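Local coordinates for probable ss-1,3-N-acetylglucosaminyltransferase (Staphylococcus aureus, PDB 6H4M), which belongs to glycosyltransferase family 2, has a GT-A fold and is probably a glycosyltransferase that binds uridine-diphosphate-N-acetylglucosamine, at residues 108-113 / 173-178; 19-24 / 119-124. One frame throughout, in Å; residues are numbered along the deposited sequence.

Contact 1: 108-113 / 173-178; sequences FLDSDD and SVLKMF. With UD1 (uridine-diphosphate-N-acetylglucosamine), chain N.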
ATOM      1  N   PHE A 108     -34.940  -3.536  27.206  1.00 30.41           N
ATOM      2  CA  PHE A 108     -35.133  -4.335  26.000  1.00 30.91           C
ATOM      3  C   PHE A 108     -34.428  -5.677  26.165  1.00 29.95           C
ATOM      4  O   PHE A 108     -33.258  -5.723  26.518  1.00 32.71           O
ATOM      5  CB  PHE A 108     -34.637  -3.589  24.762  1.00 30.38           C
ATOM      6  CG  PHE A 108     -35.403  -2.325  24.481  1.00 30.14           C
ATOM      7  CD1 PHE A 108     -36.675  -2.383  23.941  1.00 29.73           C
ATOM      8  CD2 PHE A 108     -34.861  -1.087  24.768  1.00 29.06           C
ATOM      9  CE1 PHE A 108     -37.387  -1.221  23.682  1.00 30.10           C
ATOM     10  CE2 PHE A 108     -35.575   0.072  24.514  1.00 30.37           C
ATOM     11  CZ  PHE A 108     -36.834   0.007  23.973  1.00 32.46           C
ATOM     12  N   LEU A 109     -35.175  -6.755  25.906  1.00 30.29           N
ATOM     13  CA  LEU A 109     -34.698  -8.117  26.022  1.00 32.20           C
ATOM     14  C   LEU A 109     -35.015  -8.832  24.713  1.00 33.16           C
ATOM     15  O   LEU A 109     -36.138  -8.760  24.244  1.00 40.77           O
ATOM     16  CB  LEU A 109     -35.410  -8.772  27.204  1.00 34.99           C
ATOM     17  CG  LEU A 109     -35.207 -10.277  27.363  1.00 38.21           C
ATOM     18  CD1 LEU A 109     -33.773 -10.590  27.747  1.00 41.87           C
ATOM     19  CD2 LEU A 109     -36.156 -10.848  28.406  1.00 37.47           C
ATOM     20  N   ASP A 110     -34.014  -9.500  24.136  1.00 34.29           N
ATOM     21  CA  ASP A 110     -34.205 -10.329  22.956  1.00 35.23           C
ATOM     22  C   ASP A 110     -34.748 -11.693  23.394  1.00 35.67           C
ATOM     23  O   ASP A 110     -34.517 -12.123  24.510  1.00 34.82           O
ATOM     24  CB  ASP A 110     -32.915 -10.435  22.146  1.00 39.45           C
ATOM     25  CG  ASP A 110     -32.550  -9.136  21.445  1.00 47.44           C
ATOM     26  OD1 ASP A 110     -33.398  -8.184  21.463  1.00 41.38           O
ATOM     27  OD2 ASP A 110     -31.422  -9.071  20.893  1.00 44.66           O
ATOM     28  N   SER A 111     -35.465 -12.354  22.481  1.00 37.63           N
ATOM     29  CA  SER A 111     -36.331 -13.480  22.790  1.00 40.05           C
ATOM     30  C   SER A 111     -35.529 -14.737  23.140  1.00 44.19           C
ATOM     31  O   SER A 111     -36.053 -15.607  23.825  1.00 64.65           O
ATOM     32  CB  SER A 111     -37.303 -13.742  21.672  1.00 39.85           C
ATOM     33  OG  SER A 111     -36.680 -13.570  20.406  1.00 44.77           O
ATOM     34  N   ASP A 112     -34.273 -14.846  22.697  1.00 45.04           N
ATOM     35  CA  ASP A 112     -33.521 -16.069  22.974  1.00 52.15           C
ATOM     36  C   ASP A 112     -32.622 -15.893  24.216  1.00 45.75           C
ATOM     37  O   ASP A 112     -32.065 -16.873  24.714  1.00 49.42           O
ATOM     38  CB  ASP A 112     -32.777 -16.530  21.715  1.00 70.95           C
ATOM     39  CG  ASP A 112     -33.631 -17.393  20.795  1.00 53.56           C
ATOM     40  N   ASP A 113     -32.521 -14.666  24.732  1.00 42.44           N
ATOM     41  CA  ASP A 113     -31.537 -14.286  25.761  1.00 39.15           C
ATOM     42  C   ASP A 113     -32.133 -14.549  27.159  1.00 35.43           C
ATOM     43  O   ASP A 113     -33.293 -14.943  27.278  1.00 34.30           O
ATOM     44  CB  ASP A 113     -31.077 -12.841  25.511  1.00 38.21           C
ATOM     45  CG  ASP A 113     -30.353 -12.652  24.176  1.00 41.33           C
ATOM     46  OD1 ASP A 113     -29.922 -13.687  23.574  1.00 45.57           O
ATOM     47  OD2 ASP A 113     -30.224 -11.481  23.725  1.00 38.94           O
ATOM     48  N   SER A 173     -25.732  -1.757  21.912  1.00 26.19           N
ATOM     49  CA  SER A 173     -26.971  -2.536  21.890  1.00 27.48           C
ATOM     50  C   SER A 173     -28.002  -1.830  22.778  1.00 29.60           C
ATOM     51  O   SER A 173     -27.641  -1.023  23.632  1.00 30.93           O
ATOM     52  CB  SER A 173     -26.764  -3.970  22.336  1.00 25.87           C
ATOM     53  OG  SER A 173     -26.617  -4.071  23.751  1.00 22.86           O
ATOM     54  N   VAL A 174     -29.282  -2.158  22.582  1.00 29.43           N
ATOM     55  CA  VAL A 174     -30.327  -1.594  23.414  1.00 29.83           C
ATOM     56  C   VAL A 174     -30.668  -2.567  24.547  1.00 31.63           C
ATOM     57  O   VAL A 174     -31.695  -2.408  25.196  1.00 32.70           O
ATOM     58  CB  VAL A 174     -31.572  -1.222  22.588  1.00 28.41           C
ATOM     59  CG1 VAL A 174     -31.235  -0.152  21.554  1.00 26.84           C
ATOM     60  CG2 VAL A 174     -32.229  -2.428  21.935  1.00 28.27           C
ATOM     61  N   LEU A 175     -29.786  -3.538  24.818  1.00 30.27           N
ATOM     62  CA  LEU A 175     -30.032  -4.533  25.850  1.00 31.05           C
ATOM     63  C   LEU A 175     -29.576  -3.956  27.195  1.00 32.48           C
ATOM     64  O   LEU A 175     -28.646  -4.447  27.838  1.00 31.36           O
ATOM     65  CB  LEU A 175     -29.310  -5.829  25.472  1.00 31.32           C
ATOM     66  CG  LEU A 175     -29.600  -6.328  24.047  1.00 30.65           C
ATOM     67  CD1 LEU A 175     -28.907  -7.654  23.753  1.00 31.18           C
ATOM     68  CD2 LEU A 175     -31.100  -6.461  23.802  1.00 28.34           C
ATOM     69  N   LYS A 176     -30.261  -2.876  27.596  1.00 33.58           N
ATOM     70  CA  LYS A 176     -29.908  -2.052  28.742  1.00 34.36           C
ATOM     71  C   LYS A 176     -31.192  -1.476  29.346  1.00 32.65           C
ATOM     72  O   LYS A 176     -32.268  -1.625  28.779  1.00 34.08           O
ATOM     73  CB  LYS A 176     -28.986  -0.903  28.314  1.00 34.74           C
ATOM     74  CG  LYS A 176     -27.865  -1.277  27.349  1.00 33.92           C
ATOM     75  CD  LYS A 176     -27.159  -0.091  26.746  1.00 31.94           C
ATOM     76  CE  LYS A 176     -25.752  -0.400  26.246  1.00 33.19           C
ATOM     77  NZ  LYS A 176     -25.658  -1.676  25.497  1.00 32.44           N
ATOM     78  N   MET A 177     -31.054  -0.798  30.489  1.00 32.29           N
ATOM     79  CA  MET A 177     -32.165  -0.144  31.167  1.00 33.23           C
ATOM     80  C   MET A 177     -32.142   1.353  30.833  1.00 31.09           C
ATOM     81  O   MET A 177     -31.162   2.026  31.125  1.00 33.90           O
ATOM     82  CB  MET A 177     -32.056  -0.347  32.680  1.00 34.04           C
ATOM     83  CG  MET A 177     -33.349  -0.031  33.412  1.00 35.10           C
ATOM     84  SD  MET A 177     -33.308  -0.525  35.147  1.00 35.01           S
ATOM     85  CE  MET A 177     -33.487  -2.301  34.973  1.00 36.34           C
ATOM     86  N   PHE A 178     -33.210   1.841  30.199  1.00 30.69           N
ATOM     87  CA  PHE A 178     -33.344   3.224  29.739  1.00 32.18           C
ATOM     88  C   PHE A 178     -34.480   3.938  30.482  1.00 36.69           C
ATOM     89  O   PHE A 178     -35.560   3.377  30.629  1.00 40.33           O
ATOM     90  CB  PHE A 178     -33.705   3.283  28.253  1.00 31.67           C
ATOM     91  CG  PHE A 178     -32.689   2.735  27.288  1.00 29.98           C
ATOM     92  CD1 PHE A 178     -32.657   1.392  26.984  1.00 32.00           C
ATOM     93  CD2 PHE A 178     -31.807   3.574  26.636  1.00 31.17           C
ATOM     94  CE1 PHE A 178     -31.746   0.891  26.061  1.00 33.15           C
ATOM     95  CE2 PHE A 178     -30.893   3.071  25.720  1.00 30.25           C
ATOM     96  CZ  PHE A 178     -30.866   1.735  25.434  1.00 32.33           C
TER
HETATM   97  C1' UD1 N 402     -28.844  -8.815  17.321  1.00 93.45           C
HETATM   98  C2' UD1 N 402     -28.684  -7.954  18.570  1.00 81.09           C
HETATM   99  C3' UD1 N 402     -29.990  -7.227  18.875  1.00 75.46           C
HETATM  100  C4' UD1 N 402     -30.428  -6.436  17.649  1.00103.58           C
HETATM  101  C5' UD1 N 402     -30.466  -7.336  16.407  1.00125.56           C
HETATM  102  C6' UD1 N 402     -30.818  -6.562  15.141  1.00148.54           C
HETATM  103  C7' UD1 N 402     -27.047  -8.761  20.179  1.00 82.90           C
HETATM  104  C8' UD1 N 402     -26.684  -9.939  21.019  1.00 81.00           C
HETATM  105  N2' UD1 N 402     -28.250  -8.839  19.624  1.00106.09           N
HETATM  106  O1' UD1 N 402     -29.838  -9.829  17.530  1.00108.91           O
HETATM  107  O3' UD1 N 402     -29.807  -6.345  19.981  1.00 78.11           O
HETATM  108  O4' UD1 N 402     -31.716  -5.851  17.880  1.00 55.97           O
HETATM  109  O5' UD1 N 402     -29.210  -7.990  16.215  1.00113.22           O
HETATM  110  O6' UD1 N 402     -29.931  -5.452  14.968  1.00129.11           O
HETATM  111  O7' UD1 N 402     -26.267  -7.843  20.004  1.00 91.22           O
HETATM  112  N1  UD1 N 402     -37.311 -10.099  15.862  1.00 44.12           N
HETATM  113  C2  UD1 N 402     -38.539  -9.522  15.455  1.00 48.91           C
HETATM  114  N3  UD1 N 402     -38.948  -9.606  14.186  1.00 40.83           N
HETATM  115  C4  UD1 N 402     -38.205 -10.240  13.288  1.00 37.08           C
HETATM  116  C5  UD1 N 402     -36.988 -10.817  13.649  1.00 43.79           C
HETATM  117  C6  UD1 N 402     -36.542 -10.728  14.965  1.00 46.16           C
HETATM  118  O2  UD1 N 402     -39.272  -8.927  16.269  1.00 48.81           O
HETATM  119  O4  UD1 N 402     -38.619 -10.309  12.118  1.00 50.08           O
HETATM  120  C1B UD1 N 402     -36.879  -9.982  17.247  1.00 42.37           C
HETATM  121  C2B UD1 N 402     -36.475 -11.303  17.866  1.00 40.73           C
HETATM  122  O2' UD1 N 402     -37.587 -11.902  18.528  1.00 50.31           O
HETATM  123  C3B UD1 N 402     -35.355 -10.925  18.811  1.00 37.13           C
HETATM  124  C4B UD1 N 402     -34.864  -9.572  18.349  1.00 30.96           C
HETATM  125  O4B UD1 N 402     -35.718  -9.170  17.296  1.00 36.51           O
HETATM  126  O3B UD1 N 402     -35.825 -10.762  20.147  1.00 49.82           O
HETATM  127  C5B UD1 N 402     -33.461  -9.578  17.796  1.00 34.80           C
HETATM  128  O5B UD1 N 402     -33.327 -10.667  16.887  1.00 47.80           O
HETATM  129  PA  UD1 N 402     -32.395 -11.936  17.234  1.00 54.62           P
HETATM  130  O1A UD1 N 402     -33.072 -13.145  16.647  1.00 80.43           O
HETATM  131  O2A UD1 N 402     -32.082 -11.956  18.718  1.00 69.28           O
HETATM  132  O3A UD1 N 402     -31.112 -11.582  16.330  1.00 57.94           O
HETATM  133  PB  UD1 N 402     -29.655 -11.324  16.956  1.00 71.83           P
HETATM  134  O1B UD1 N 402     -28.673 -11.280  15.809  1.00 82.66           O
HETATM  135  O2B UD1 N 402     -29.436 -12.292  18.110  1.00 51.47           O
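Phe108 leans on the inverse gamma turn centred on Leu175. Its CB lies against Val174 O and against Val174 CG2, 3.9 Å away. The ring follows with CG anti to the carbonyl carbon (chi1 -64°), and CG stays near the same two atoms. CD2 passes Val174 O and reaches Phe178 CE1 at 3.9 Å, near the plane of the Phe108 ring. CE2 meets Phe178 CD1. The two ring planes are inclined at 65°. On the backbone side, Leu175 CA gives a CA-H...O contact to Phe108 O at 3.5 Å. Leu175 CD2 lies beside Asp110 OD1, and CD1 reaches toward Asp113 OD2.

Asp110-Ser111-Asp112 matches the DXD signature of GT-A enzymes and begins a type I turn. Ser111 N donates to O3B of uridine-diphosphate-N-acetylglucosamine at 2.8 Å, and Ser111 OG donates to its O2'. Arg94 pairs with Asp110 OD1 and also bonds the ligand. Tyr222 bonds Asp113 OD2.

The type I turn comes after strand 105-108, which pairs antiparallel with strand 177-179. Helix 198-207 packs on Val174 and Phe178, while strand 134-142 borders Phe178 and Lys176.

Contact 2: 19-24 / 119-124; sequences MKKVSV and ALEDLY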
ATOM      1  N   MET A  19     -47.697   3.153  38.840  1.00 62.52           N
ATOM      2  CA  MET A  19     -46.596   3.234  37.851  1.00 62.40           C
ATOM      3  C   MET A  19     -45.485   2.238  38.224  1.00 63.24           C
ATOM      4  O   MET A  19     -44.890   2.353  39.302  1.00 53.95           O
ATOM      5  CB  MET A  19     -45.987   4.643  37.798  1.00 66.64           C
ATOM      6  CG  MET A  19     -44.843   4.782  36.794  1.00 74.39           C
ATOM      7  SD  MET A  19     -43.665   6.104  37.222  1.00 84.46           S
ATOM      8  CE  MET A  19     -43.410   6.851  35.612  1.00 80.94           C
ATOM      9  N   LYS A  20     -45.205   1.293  37.313  1.00 47.05           N
ATOM     10  CA  LYS A  20     -44.214   0.265  37.525  1.00 42.02           C
ATOM     11  C   LYS A  20     -42.797   0.844  37.391  1.00 35.46           C
ATOM     12  O   LYS A  20     -42.589   1.891  36.790  1.00 33.79           O
ATOM     13  CB  LYS A  20     -44.449  -0.897  36.557  1.00 45.28           C
ATOM     14  CG  LYS A  20     -45.816  -1.538  36.708  1.00 51.93           C
ATOM     15  CD  LYS A  20     -45.828  -3.017  36.463  1.00 54.10           C
ATOM     16  CE  LYS A  20     -47.151  -3.673  36.816  1.00 69.85           C
ATOM     17  NZ  LYS A  20     -48.303  -3.003  36.167  1.00 92.24           N
ATOM     18  N   LYS A  21     -41.829   0.148  38.004  1.00 32.38           N
ATOM     19  CA  LYS A  21     -40.430   0.521  37.981  1.00 33.10           C
ATOM     20  C   LYS A  21     -39.851   0.251  36.589  1.00 34.66           C
ATOM     21  O   LYS A  21     -39.215   1.117  36.008  1.00 38.34           O
ATOM     22  CB  LYS A  21     -39.648  -0.256  39.043  1.00 34.54           C
ATOM     23  CG  LYS A  21     -39.975   0.112  40.483  1.00 37.57           C
ATOM     24  CD  LYS A  21     -39.189  -0.693  41.476  1.00 41.56           C
ATOM     25  CE  LYS A  21     -39.417  -0.235  42.898  1.00 44.84           C
ATOM     26  NZ  LYS A  21     -38.573  -1.003  43.845  1.00 54.61           N
ATOM     27  N   VAL A  22     -40.084  -0.954  36.059  1.00 35.52           N
ATOM     28  CA  VAL A  22     -39.479  -1.401  34.815  1.00 33.21           C
ATOM     29  C   VAL A  22     -40.520  -2.095  33.937  1.00 31.99           C
ATOM     30  O   VAL A  22     -41.279  -2.921  34.404  1.00 33.51           O
ATOM     31  CB  VAL A  22     -38.314  -2.365  35.093  1.00 35.78           C
ATOM     32  CG1 VAL A  22     -37.632  -2.776  33.794  1.00 38.20           C
ATOM     33  CG2 VAL A  22     -37.316  -1.791  36.091  1.00 34.65           C
ATOM     34  N   SER A  23     -40.501  -1.774  32.643  1.00 32.47           N
ATOM     35  CA  SER A  23     -41.149  -2.583  31.620  1.00 31.14           C
ATOM     36  C   SER A  23     -40.074  -3.306  30.816  1.00 29.27           C
ATOM     37  O   SER A  23     -39.295  -2.669  30.135  1.00 28.96           O
ATOM     38  CB  SER A  23     -41.993  -1.740  30.712  1.00 31.36           C
ATOM     39  OG  SER A  23     -43.024  -1.108  31.430  1.00 35.65           O
ATOM     40  N   VAL A  24     -40.041  -4.635  30.909  1.00 27.85           N
ATOM     41  CA  VAL A  24     -39.219  -5.428  30.020  1.00 25.94           C
ATOM     42  C   VAL A  24     -39.988  -5.593  28.709  1.00 25.69           C
ATOM     43  O   VAL A  24     -41.098  -6.106  28.702  1.00 27.61           O
ATOM     44  CB  VAL A  24     -38.846  -6.788  30.630  1.00 25.63           C
ATOM     45  CG1 VAL A  24     -37.961  -7.581  29.690  1.00 25.67           C
ATOM     46  CG2 VAL A  24     -38.177  -6.637  31.984  1.00 27.30           C
ATOM     47  N   ALA A 119     -31.366  -8.878  38.152  1.00 43.64           N
ATOM     48  CA  ALA A 119     -30.996  -7.966  37.079  1.00 37.44           C
ATOM     49  C   ALA A 119     -31.805  -6.681  37.196  1.00 37.83           C
ATOM     50  O   ALA A 119     -31.232  -5.604  37.293  1.00 46.56           O
ATOM     51  CB  ALA A 119     -31.202  -8.608  35.742  1.00 39.45           C
ATOM     52  N   LEU A 120     -33.134  -6.804  37.202  1.00 37.47           N
ATOM     53  CA  LEU A 120     -34.000  -5.642  37.291  1.00 36.50           C
ATOM     54  C   LEU A 120     -33.778  -4.923  38.625  1.00 36.67           C
ATOM     55  O   LEU A 120     -33.634  -3.715  38.640  1.00 34.24           O
ATOM     56  CB  LEU A 120     -35.451  -6.088  37.169  1.00 41.82           C
ATOM     57  CG  LEU A 120     -35.835  -6.779  35.866  1.00 42.68           C
ATOM     58  CD1 LEU A 120     -37.326  -7.081  35.895  1.00 44.05           C
ATOM     59  CD2 LEU A 120     -35.463  -5.939  34.654  1.00 39.32           C
ATOM     60  N   GLU A 121     -33.747  -5.671  39.736  1.00 40.47           N
ATOM     61  CA  GLU A 121     -33.568  -5.093  41.052  1.00 39.42           C
ATOM     62  C   GLU A 121     -32.259  -4.291  41.122  1.00 40.68           C
ATOM     63  O   GLU A 121     -32.265  -3.095  41.421  1.00 36.25           O
ATOM     64  CB  GLU A 121     -33.626  -6.179  42.131  1.00 49.08           C
ATOM     65  CG  GLU A 121     -33.651  -5.648  43.566  1.00 60.17           C
ATOM     66  CD  GLU A 121     -34.944  -4.960  43.992  1.00 66.73           C
ATOM     67  OE1 GLU A 121     -35.295  -3.912  43.426  1.00 74.22           O
ATOM     68  OE2 GLU A 121     -35.698  -5.579  44.778  1.00 79.25           O
ATOM     69  N   ASP A 122     -31.140  -4.954  40.826  1.00 39.85           N
ATOM     70  CA  ASP A 122     -29.810  -4.367  40.995  1.00 37.53           C
ATOM     71  C   ASP A 122     -29.623  -3.179  40.051  1.00 38.97           C
ATOM     72  O   ASP A 122     -29.041  -2.173  40.453  1.00 50.10           O
ATOM     73  CB  ASP A 122     -28.697  -5.385  40.742  1.00 38.15           C
ATOM     74  CG  ASP A 122     -28.477  -6.365  41.876  1.00 43.67           C
ATOM     75  OD1 ASP A 122     -29.308  -6.386  42.817  1.00 56.33           O
ATOM     76  OD2 ASP A 122     -27.475  -7.101  41.807  1.00 39.35           O
ATOM     77  N   LEU A 123     -30.081  -3.306  38.801  1.00 34.62           N
ATOM     78  CA  LEU A 123     -29.900  -2.249  37.804  1.00 34.33           C
ATOM     79  C   LEU A 123     -30.801  -1.056  38.136  1.00 34.48           C
ATOM     80  O   LEU A 123     -30.348   0.086  38.046  1.00 37.34           O
ATOM     81  CB  LEU A 123     -30.177  -2.783  36.394  1.00 37.81           C
ATOM     82  CG  LEU A 123     -28.948  -3.290  35.631  1.00 41.35           C
ATOM     83  CD1 LEU A 123     -28.139  -4.276  36.451  1.00 43.51           C
ATOM     84  CD2 LEU A 123     -29.348  -3.916  34.307  1.00 41.22           C
ATOM     85  N   TYR A 124     -32.049  -1.315  38.541  1.00 34.24           N
ATOM     86  CA  TYR A 124     -32.980  -0.240  38.894  1.00 35.11           C
ATOM     87  C   TYR A 124     -32.472   0.514  40.127  1.00 37.16           C
ATOM     88  O   TYR A 124     -32.493   1.738  40.149  1.00 45.48           O
ATOM     89  CB  TYR A 124     -34.403  -0.758  39.108  1.00 35.68           C
ATOM     90  CG  TYR A 124     -35.354   0.296  39.609  1.00 38.87           C
ATOM     91  CD1 TYR A 124     -35.489   0.533  40.964  1.00 44.92           C
ATOM     92  CD2 TYR A 124     -36.089   1.089  38.739  1.00 40.02           C
ATOM     93  CE1 TYR A 124     -36.354   1.503  41.451  1.00 46.05           C
ATOM     94  CE2 TYR A 124     -36.944   2.074  39.202  1.00 41.43           C
ATOM     95  CZ  TYR A 124     -37.078   2.280  40.562  1.00 45.88           C
ATOM     96  OH  TYR A 124     -37.920   3.245  41.022  1.00 42.64           O
TER
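Lys21 and Tyr124 are brought together by their first torsions. Lys21 has CG anti to its carbonyl carbon, and the chain runs extended from there. Tyr124 swings its ring away from its backbone N (chi1 174°). The two side chains meet at about a right angle. The methylenes of Lys21 cross one face of the phenol. CB lies 3.6 Å from Tyr124 CE2, and CG is equally close to CZ. CD stands 3.8 Å from the ring centroid and 21° off the normal, which makes a CH-pi contact. CE, close to CE1, is already past the rim, and the ammonium group lies beyond it. Lys21 NZ is 4.4 Å from Glu121 OE1, too far for a salt bridge, and it also has a weak, long ion pair with Asp51. The Tyr124 hydroxyl is hydrogen-bonded to Glu104.

Here helix 120-129 packs on the first strand of the Rossmann-like sheet of the GT-A fold. Strand 22-28 runs parallel to strands 52-58 and 105-108, which flank it. Short segments 22-24 and 120-124 have axes 10.9 Å apart and N-to-C directions 130° from each other.

Val22 and Val24 alternate with Ser23, so both valines point at the helix. Leu120 CD2 reaches both, at 3.9 Å from Val22 CG1 and likewise from Val24 CG2. Val22 CG2 approaches Tyr124 CD2 obliquely at 4.1 Å. Met177 of strand 177-179 also touches Val22 and Tyr124.

Overall arrangement
Contacts 1 and 2 touch directly, and their centres are 13 Å apart. Met177 is one link. Its CE packs 3.6 Å from Leu123 CB of the helix in contact 2. A second link joins Leu109 CB to Val24 CG1 at 3.8 Å. Both contacts reach one sheet, in which strand 105-108 lies between strands 22-28 and 177-179. Along the chain their segments alternate. Of the two, contact 1 reaches uridine-diphosphate-N-acetylglucosamine, mainly through 108-113. The side chain of Asp113 is about 4 Å from a magnesium ion. Contact 2 lies farther from the ligand, with the Val24 side chain about 10 Å from it and about 13 Å from the magnesium ion.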